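ESX secretion system protein EccC (Thermomonospora curvata, PDB 4NH0) is an ATPase of the type VII (ESX) secretion system, which exports proteins such as EsxA and EsxB, and might serve as its translocase subunit. Local coordinates at residues 307-312 against 475-480; 424-429 against 459-464. All blocks are in the same frame, centred on the assembly; numbering follows the deposited sequence.

Both contacts lie at the end of one mixed sheet where the predicted ATP site of the first FtsK domain is found. Interaction 1 is buried and regular: two neighbouring parallel strands bonded through their backbones, with side chains divided between the two sheet faces. Interaction 2, only partly buried, joins the chain at the end of strand 418-424 to the loop after strand 452-458; without a backbone ladder, it relies on two weak hydrogen bonds and a small apolar contact. The two touch on one sheet face, where Leu308 CD1 meets Phe426 CZ at 3.7 Å and Ile310 CD1 meets Leu461 CB at 3.9 Å. Beyond the strands, Ala312 packs on Gln459, bringing the predicted nucleotide loop beside the inferred active-site segment.

Interaction 1. Residues 307-312 against 475-480; sequences GLCIGA and YRIGLR
Gly307 lies beneath the ring of Tyr475, its CA 3.4 Å from the ring centroid and over the face in a CH-pi contact. Tyr475 places CG between its own backbone N and carbonyl carbon (chi1 64°), which folds the ring across onto the neighbouring strand; glycine suits the spot because the ring occupies the place a side chain would take. Farther along this face, Cys309 CB packs 4.2 Å from Ile477 CB, and Ile477 goes on to meet Leu320 of helix 317-329.

The other face bears Leu308, Ile310 and Arg476. The extended Arg476 passes Leu308 with its aliphatic part, CG lying 4.5 Å from Leu308 CD2, and carries its charge out to a salt bridge with Asp470.

Between the faces runs a parallel ladder, the strand axes only 6° apart. Leu308 and Ile310 each give their N-H to one residue of the partner strand and take one from the next but one, as where Ile477 N meets Leu308 O at 2.8 Å. Past strand 306-310, Ala312 N still bonds Arg480 O at 3.0 Å, while Arg480 NH2 holds Thr313 O.

Apolar groups thus lie on both faces of the pair, Leu308 against Phe426 and Ile477 against Leu320, while the bonding continues to Ala312, consistent with backbone hydrogen bonds helping to set the start of the predicted ATP-binding P-loop.

Interaction 2. Residues 424-429 against 459-464; sequences DEFSEL and QRLEEG
Glu425, the inferred active-site residue, follows Asp424 at the end of strand 418-424, a Walker B-like Asp-Glu pair, and turns its carboxylate to Gln459, just past the end of strand 452-458. Its backbone takes a left-handed conformation, which swings the chain out of the strand toward helix 427-430. The Glu425 side chain bends at chi2 (-58°) and sets OE1 3.2 Å from Gln459 N, a weak hydrogen bond bent to 126° at the hydrogen. The carboxylate and the side-chain amide of Gln459 stand nearly perpendicular, 83° apart. An alanine here would take the carboxylate away, which would probably leave the backbone N-H of Gln459 without its weak acceptor and the site without its inferred catalytic acid.

Ser427 makes the second polar link: its OG donates weakly to Arg460 O at 3.1 Å, and that carbonyl also accepts from Ser458 OG. A small hydroxyl fits where the chain at Ser427 runs close to the backbone of Arg460. Beside it, Leu461 CD1 meets the far end of the Phe426 ring, 3.5 Å from CZ and 4.1 Å from both CE1 and CE2, so a single methyl group is set against the end of the ring.

Asp424 OD2 forms a salt bridge with Lys317, at the start of helix 317-329. Phe426 also rests on Leu456 of strand 452-458, and Leu461 on Leu308 of strand 306-310, while Arg460 makes a cation-pi contact with Phe482, just ahead of helix 484-489.

Interaction 1. Residues 307-312 against 475-480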
ATOM      1  N   GLY A 307     -19.739  40.595 -15.438  1.00 68.58           N
ATOM      2  CA  GLY A 307     -21.110  40.722 -15.895  1.00 62.55           C
ATOM      3  C   GLY A 307     -21.932  39.455 -15.768  1.00 69.98           C
ATOM      4  O   GLY A 307     -21.412  38.394 -15.422  1.00 79.12           O
ATOM      5  N   LEU A 308     -23.224  39.569 -16.059  1.00 68.23           N
ATOM      6  CA  LEU A 308     -24.155  38.459 -15.904  1.00 66.58           C
ATOM      7  C   LEU A 308     -25.055  38.304 -17.126  1.00 70.15           C
ATOM      8  O   LEU A 308     -25.478  39.292 -17.724  1.00 71.05           O
ATOM      9  CB  LEU A 308     -24.999  38.657 -14.641  1.00 72.59           C
ATOM     10  CG  LEU A 308     -26.235  37.780 -14.435  1.00 58.40           C
ATOM     11  CD1 LEU A 308     -26.295  37.272 -13.009  1.00 68.18           C
ATOM     12  CD2 LEU A 308     -27.494  38.563 -14.768  1.00 82.68           C
ATOM     13  N   CYS A 309     -25.343  37.058 -17.490  1.00 75.06           N
ATOM     14  CA  CYS A 309     -26.214  36.771 -18.623  1.00 57.99           C
ATOM     15  C   CYS A 309     -27.288  35.753 -18.261  1.00 67.17           C
ATOM     16  O   CYS A 309     -26.985  34.665 -17.776  1.00 86.44           O
ATOM     17  CB  CYS A 309     -25.397  36.262 -19.811  1.00 58.30           C
ATOM     18  SG  CYS A 309     -26.393  35.578 -21.151  1.00 81.96           S
ATOM     19  N   ILE A 310     -28.544  36.111 -18.502  1.00 75.56           N
ATOM     20  CA  ILE A 310     -29.661  35.217 -18.226  1.00 69.77           C
ATOM     21  C   ILE A 310     -30.476  34.977 -19.490  1.00 66.30           C
ATOM     22  O   ILE A 310     -30.792  35.915 -20.221  1.00 78.63           O
ATOM     23  CB  ILE A 310     -30.576  35.778 -17.120  1.00 67.06           C
ATOM     24  CG1 ILE A 310     -29.801  35.927 -15.813  1.00 71.98           C
ATOM     25  CG2 ILE A 310     -31.785  34.881 -16.911  1.00 74.72           C
ATOM     26  CD1 ILE A 310     -29.194  34.635 -15.311  1.00 77.95           C
ATOM     27  N   GLY A 311     -30.803  33.717 -19.750  1.00 73.06           N
ATOM     28  CA  GLY A 311     -31.600  33.361 -20.906  1.00 77.88           C
ATOM     29  C   GLY A 311     -32.157  31.958 -20.796  1.00 87.27           C
ATOM     30  O   GLY A 311     -31.407  30.991 -20.667  1.00 91.08           O
ATOM     31  N   ALA A 312     -33.480  31.845 -20.846  1.00 83.91           N
ATOM     32  CA  ALA A 312     -34.141  30.548 -20.766  1.00 80.41           C
ATOM     33  C   ALA A 312     -33.846  29.711 -22.005  1.00 88.37           C
ATOM     34  O   ALA A 312     -33.186  30.172 -22.935  1.00 97.67           O
ATOM     35  CB  ALA A 312     -35.638  30.727 -20.589  1.00 90.93           C
ATOM     36  N   TYR A 475     -22.107  44.909 -16.185  1.00 74.44           N
ATOM     37  CA  TYR A 475     -22.997  44.763 -17.330  1.00 69.12           C
ATOM     38  C   TYR A 475     -23.914  43.561 -17.161  1.00 68.25           C
ATOM     39  O   TYR A 475     -23.547  42.574 -16.527  1.00 78.29           O
ATOM     40  CB  TYR A 475     -22.199  44.645 -18.634  1.00 73.88           C
ATOM     41  CG  TYR A 475     -21.317  43.417 -18.747  1.00 66.81           C
ATOM     42  CD1 TYR A 475     -20.034  43.409 -18.219  1.00 76.34           C
ATOM     43  CD2 TYR A 475     -21.759  42.278 -19.406  1.00 61.05           C
ATOM     44  CE1 TYR A 475     -19.221  42.300 -18.332  1.00 77.32           C
ATOM     45  CE2 TYR A 475     -20.952  41.161 -19.521  1.00 60.63           C
ATOM     46  CZ  TYR A 475     -19.685  41.179 -18.981  1.00 70.19           C
ATOM     47  OH  TYR A 475     -18.877  40.072 -19.091  1.00 62.16           O
ATOM     48  N   ARG A 476     -25.115  43.656 -17.719  1.00 63.06           N
ATOM     49  CA  ARG A 476     -26.093  42.583 -17.610  1.00 57.61           C
ATOM     50  C   ARG A 476     -26.771  42.335 -18.951  1.00 58.66           C
ATOM     51  O   ARG A 476     -27.393  43.233 -19.517  1.00 68.02           O
ATOM     52  CB  ARG A 476     -27.133  42.916 -16.536  1.00 75.30           C
ATOM     53  CG  ARG A 476     -26.576  42.949 -15.121  1.00 75.66           C
ATOM     54  CD  ARG A 476     -27.658  43.234 -14.096  1.00 79.72           C
ATOM     55  NE  ARG A 476     -27.129  43.338 -12.740  1.00 92.16           N
ATOM     56  CZ  ARG A 476     -27.844  43.694 -11.678  1.00110.51           C
ATOM     57  NH1 ARG A 476     -29.134  43.981 -11.802  1.00 96.42           N
ATOM     58  NH2 ARG A 476     -27.268  43.760 -10.485  1.00119.58           N
ATOM     59  N   ILE A 477     -26.637  41.116 -19.459  1.00 58.43           N
ATOM     60  CA  ILE A 477     -27.263  40.743 -20.720  1.00 58.52           C
ATOM     61  C   ILE A 477     -28.492  39.883 -20.466  1.00 64.42           C
ATOM     62  O   ILE A 477     -28.383  38.754 -19.990  1.00 74.93           O
ATOM     63  CB  ILE A 477     -26.294  39.981 -21.637  1.00 61.29           C
ATOM     64  CG1 ILE A 477     -25.084  40.852 -21.976  1.00 59.33           C
ATOM     65  CG2 ILE A 477     -26.998  39.543 -22.908  1.00 52.27           C
ATOM     66  CD1 ILE A 477     -24.145  40.229 -22.978  1.00 51.77           C
ATOM     67  N   GLY A 478     -29.661  40.423 -20.788  1.00 74.54           N
ATOM     68  CA  GLY A 478     -30.905  39.719 -20.556  1.00 70.74           C
ATOM     69  C   GLY A 478     -31.586  39.267 -21.830  1.00 74.02           C
ATOM     70  O   GLY A 478     -32.175  40.072 -22.550  1.00 80.89           O
ATOM     71  N   LEU A 479     -31.501  37.973 -22.113  1.00 64.35           N
ATOM     72  CA  LEU A 479     -32.246  37.386 -23.216  1.00 61.64           C
ATOM     73  C   LEU A 479     -33.675  37.118 -22.762  1.00 81.54           C
ATOM     74  O   LEU A 479     -34.116  37.653 -21.747  1.00 88.03           O
ATOM     75  CB  LEU A 479     -31.582  36.099 -23.700  1.00 75.54           C
ATOM     76  CG  LEU A 479     -30.111  36.218 -24.098  1.00 55.66           C
ATOM     77  CD1 LEU A 479     -29.602  34.902 -24.653  1.00 67.28           C
ATOM     78  CD2 LEU A 479     -29.919  37.337 -25.105  1.00 68.50           C
ATOM     79  N   ARG A 480     -34.399  36.290 -23.506  1.00 79.31           N
ATOM     80  CA  ARG A 480     -35.767  35.960 -23.132  1.00 87.67           C
ATOM     81  C   ARG A 480     -35.790  35.146 -21.842  1.00 89.87           C
ATOM     82  O   ARG A 480     -35.347  33.999 -21.814  1.00101.05           O
ATOM     83  CB  ARG A 480     -36.469  35.195 -24.254  1.00 83.08           C
ATOM     84  CG  ARG A 480     -37.899  34.810 -23.925  1.00 81.17           C
ATOM     85  CD  ARG A 480     -38.603  34.217 -25.129  1.00 86.82           C
ATOM     86  NE  ARG A 480     -37.841  33.121 -25.718  1.00 86.34           N
ATOM     87  CZ  ARG A 480     -37.748  31.908 -25.185  1.00 86.95           C
ATOM     88  NH1 ARG A 480     -38.363  31.634 -24.044  1.00 68.35           N
ATOM     89  NH2 ARG A 480     -37.033  30.970 -25.791  1.00 92.04           N
TER

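Interaction 2. Residues 424-429 against 459-464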
ATOM      1  N   ASP A 424     -21.270  28.791 -16.961  1.00 72.22           N
ATOM      2  CA  ASP A 424     -22.671  28.608 -17.314  1.00 79.34           C
ATOM      3  C   ASP A 424     -23.406  27.855 -16.210  1.00 85.66           C
ATOM      4  O   ASP A 424     -22.810  27.043 -15.504  1.00 85.60           O
ATOM      5  CB  ASP A 424     -22.798  27.859 -18.643  1.00 83.18           C
ATOM      6  CG  ASP A 424     -24.141  28.080 -19.314  1.00 88.67           C
ATOM      7  OD1 ASP A 424     -25.093  28.504 -18.628  1.00 91.38           O
ATOM      8  OD2 ASP A 424     -24.244  27.828 -20.533  1.00 82.51           O
ATOM      9  N   GLU A 425     -24.699  28.140 -16.070  1.00 95.57           N
ATOM     10  CA  GLU A 425     -25.558  27.486 -15.085  1.00 85.84           C
ATOM     11  C   GLU A 425     -25.037  27.631 -13.660  1.00 83.75           C
ATOM     12  O   GLU A 425     -25.048  26.674 -12.887  1.00 93.93           O
ATOM     13  CB  GLU A 425     -25.723  26.002 -15.422  1.00 86.54           C
ATOM     14  CG  GLU A 425     -26.432  25.744 -16.736  1.00104.91           C
ATOM     15  CD  GLU A 425     -27.810  26.366 -16.780  1.00112.95           C
ATOM     16  OE1 GLU A 425     -28.284  26.674 -17.893  1.00104.35           O
ATOM     17  OE2 GLU A 425     -28.419  26.547 -15.704  1.00 98.96           O
ATOM     18  N   PHE A 426     -24.587  28.832 -13.312  1.00 81.77           N
ATOM     19  CA  PHE A 426     -24.065  29.086 -11.977  1.00 77.90           C
ATOM     20  C   PHE A 426     -25.183  29.076 -10.942  1.00 83.72           C
ATOM     21  O   PHE A 426     -24.934  28.916  -9.747  1.00 86.69           O
ATOM     22  CB  PHE A 426     -23.325  30.422 -11.933  1.00 85.56           C
ATOM     23  CG  PHE A 426     -24.231  31.617 -11.885  1.00 84.54           C
ATOM     24  CD1 PHE A 426     -24.881  32.058 -13.024  1.00 90.02           C
ATOM     25  CD2 PHE A 426     -24.426  32.305 -10.700  1.00 70.94           C
ATOM     26  CE1 PHE A 426     -25.713  33.157 -12.980  1.00 94.83           C
ATOM     27  CE2 PHE A 426     -25.256  33.405 -10.650  1.00 73.14           C
ATOM     28  CZ  PHE A 426     -25.899  33.832 -11.792  1.00 87.46           C
ATOM     29  N   SER A 427     -26.416  29.251 -11.408  1.00 95.56           N
ATOM     30  CA  SER A 427     -27.575  29.267 -10.524  1.00104.10           C
ATOM     31  C   SER A 427     -27.806  27.905  -9.885  1.00105.58           C
ATOM     32  O   SER A 427     -27.933  27.797  -8.666  1.00108.12           O
ATOM     33  CB  SER A 427     -28.824  29.704 -11.287  1.00111.75           C
ATOM     34  OG  SER A 427     -29.969  29.674 -10.454  1.00105.12           O
ATOM     35  N   GLU A 428     -27.858  26.864 -10.710  1.00 96.51           N
ATOM     36  CA  GLU A 428     -28.061  25.513 -10.204  1.00103.43           C
ATOM     37  C   GLU A 428     -26.751  24.914  -9.705  1.00 96.27           C
ATOM     38  O   GLU A 428     -26.712  23.771  -9.251  1.00 96.84           O
ATOM     39  CB  GLU A 428     -28.685  24.620 -11.278  1.00103.42           C
ATOM     40  CG  GLU A 428     -30.116  24.207 -10.961  1.00116.48           C
ATOM     41  CD  GLU A 428     -30.724  23.319 -12.027  1.00121.99           C
ATOM     42  OE1 GLU A 428     -30.111  23.176 -13.106  1.00115.70           O
ATOM     43  OE2 GLU A 428     -31.816  22.762 -11.786  1.00118.68           O
ATOM     44  N   LEU A 429     -25.679  25.692  -9.795  1.00 95.64           N
ATOM     45  CA  LEU A 429     -24.406  25.307  -9.203  1.00 90.52           C
ATOM     46  C   LEU A 429     -24.400  25.725  -7.739  1.00 89.69           C
ATOM     47  O   LEU A 429     -24.004  24.956  -6.863  1.00107.40           O
ATOM     48  CB  LEU A 429     -23.236  25.944  -9.960  1.00 88.97           C
ATOM     49  CG  LEU A 429     -21.806  25.549  -9.570  1.00 70.97           C
ATOM     50  CD1 LEU A 429     -20.894  25.629 -10.781  1.00 76.61           C
ATOM     51  CD2 LEU A 429     -21.262  26.428  -8.454  1.00 74.50           C
ATOM     52  N   GLN A 459     -29.533  29.545 -17.160  1.00 89.69           N
ATOM     53  CA  GLN A 459     -30.807  29.379 -17.841  1.00 89.69           C
ATOM     54  C   GLN A 459     -31.899  30.142 -17.106  1.00 78.12           C
ATOM     55  O   GLN A 459     -32.741  30.791 -17.723  1.00 93.44           O
ATOM     56  CB  GLN A 459     -31.167  27.898 -17.942  1.00 88.33           C
ATOM     57  CG  GLN A 459     -32.485  27.611 -18.628  1.00 97.15           C
ATOM     58  CD  GLN A 459     -32.763  26.127 -18.733  1.00110.91           C
ATOM     59  OE1 GLN A 459     -31.947  25.368 -19.256  1.00114.92           O
ATOM     60  NE2 GLN A 459     -33.916  25.702 -18.230  1.00120.96           N
ATOM     61  N   ARG A 460     -31.870  30.062 -15.780  1.00 77.31           N
ATOM     62  CA  ARG A 460     -32.848  30.752 -14.949  1.00 80.97           C
ATOM     63  C   ARG A 460     -32.240  31.182 -13.616  1.00 79.88           C
ATOM     64  O   ARG A 460     -31.332  30.532 -13.098  1.00 85.25           O
ATOM     65  CB  ARG A 460     -34.072  29.864 -14.712  1.00 93.88           C
ATOM     66  CG  ARG A 460     -35.133  30.522 -13.856  1.00106.12           C
ATOM     67  CD  ARG A 460     -36.423  29.743 -13.810  1.00105.56           C
ATOM     68  NE  ARG A 460     -36.551  28.801 -14.914  1.00109.82           N
ATOM     69  CZ  ARG A 460     -37.544  27.926 -15.022  1.00121.82           C
ATOM     70  NH1 ARG A 460     -38.493  27.891 -14.097  1.00113.06           N
ATOM     71  NH2 ARG A 460     -37.596  27.097 -16.055  1.00124.97           N
ATOM     72  N   LEU A 461     -32.753  32.278 -13.064  1.00 87.10           N
ATOM     73  CA  LEU A 461     -32.203  32.875 -11.855  1.00 94.20           C
ATOM     74  C   LEU A 461     -33.271  33.170 -10.800  1.00108.22           C
ATOM     75  O   LEU A 461     -34.433  33.408 -11.127  1.00112.65           O
ATOM     76  CB  LEU A 461     -31.469  34.166 -12.214  1.00 87.11           C
ATOM     77  CG  LEU A 461     -30.468  34.728 -11.210  1.00 91.22           C
ATOM     78  CD1 LEU A 461     -29.280  33.797 -11.092  1.00 99.75           C
ATOM     79  CD2 LEU A 461     -30.024  36.121 -11.627  1.00 90.41           C
ATOM     80  N   GLU A 462     -32.868  33.138  -9.532  1.00122.58           N
ATOM     81  CA  GLU A 462     -33.685  33.655  -8.439  1.00112.38           C
ATOM     82  C   GLU A 462     -32.857  34.667  -7.640  1.00108.05           C
ATOM     83  O   GLU A 462     -31.639  34.526  -7.519  1.00107.30           O
ATOM     84  CB  GLU A 462     -34.197  32.533  -7.536  1.00117.49           C
ATOM     85  CG  GLU A 462     -34.328  31.178  -8.215  1.00122.14           C
ATOM     86  CD  GLU A 462     -35.411  30.323  -7.587  1.00137.86           C
ATOM     87  OE1 GLU A 462     -35.893  30.694  -6.499  1.00139.24           O
ATOM     88  OE2 GLU A 462     -35.778  29.284  -8.177  1.00133.96           O
ATOM     89  N   GLU A 463     -33.528  35.682  -7.100  1.00112.85           N
ATOM     90  CA  GLU A 463     -32.874  36.884  -6.570  1.00121.84           C
ATOM     91  C   GLU A 463     -31.854  36.627  -5.464  1.00120.06           C
ATOM     92  O   GLU A 463     -30.879  37.382  -5.322  1.00107.55           O
ATOM     93  CB  GLU A 463     -33.941  37.880  -6.082  1.00132.17           C
ATOM     94  CG  GLU A 463     -34.811  37.405  -4.919  1.00139.25           C
ATOM     95  CD  GLU A 463     -35.856  38.439  -4.521  1.00144.39           C
ATOM     96  OE1 GLU A 463     -35.630  39.638  -4.788  1.00143.30           O
ATOM     97  OE2 GLU A 463     -36.907  38.058  -3.956  1.00151.40           O
ATOM     98  N   GLY A 464     -32.063  35.553  -4.710  1.00121.78           N
ATOM     99  CA  GLY A 464     -31.180  35.231  -3.609  1.00124.37           C
ATOM    100  C   GLY A 464     -29.772  34.863  -4.036  1.00123.82           C
ATOM    101  O   GLY A 464     -28.821  35.043  -3.276  1.00125.54           O
TER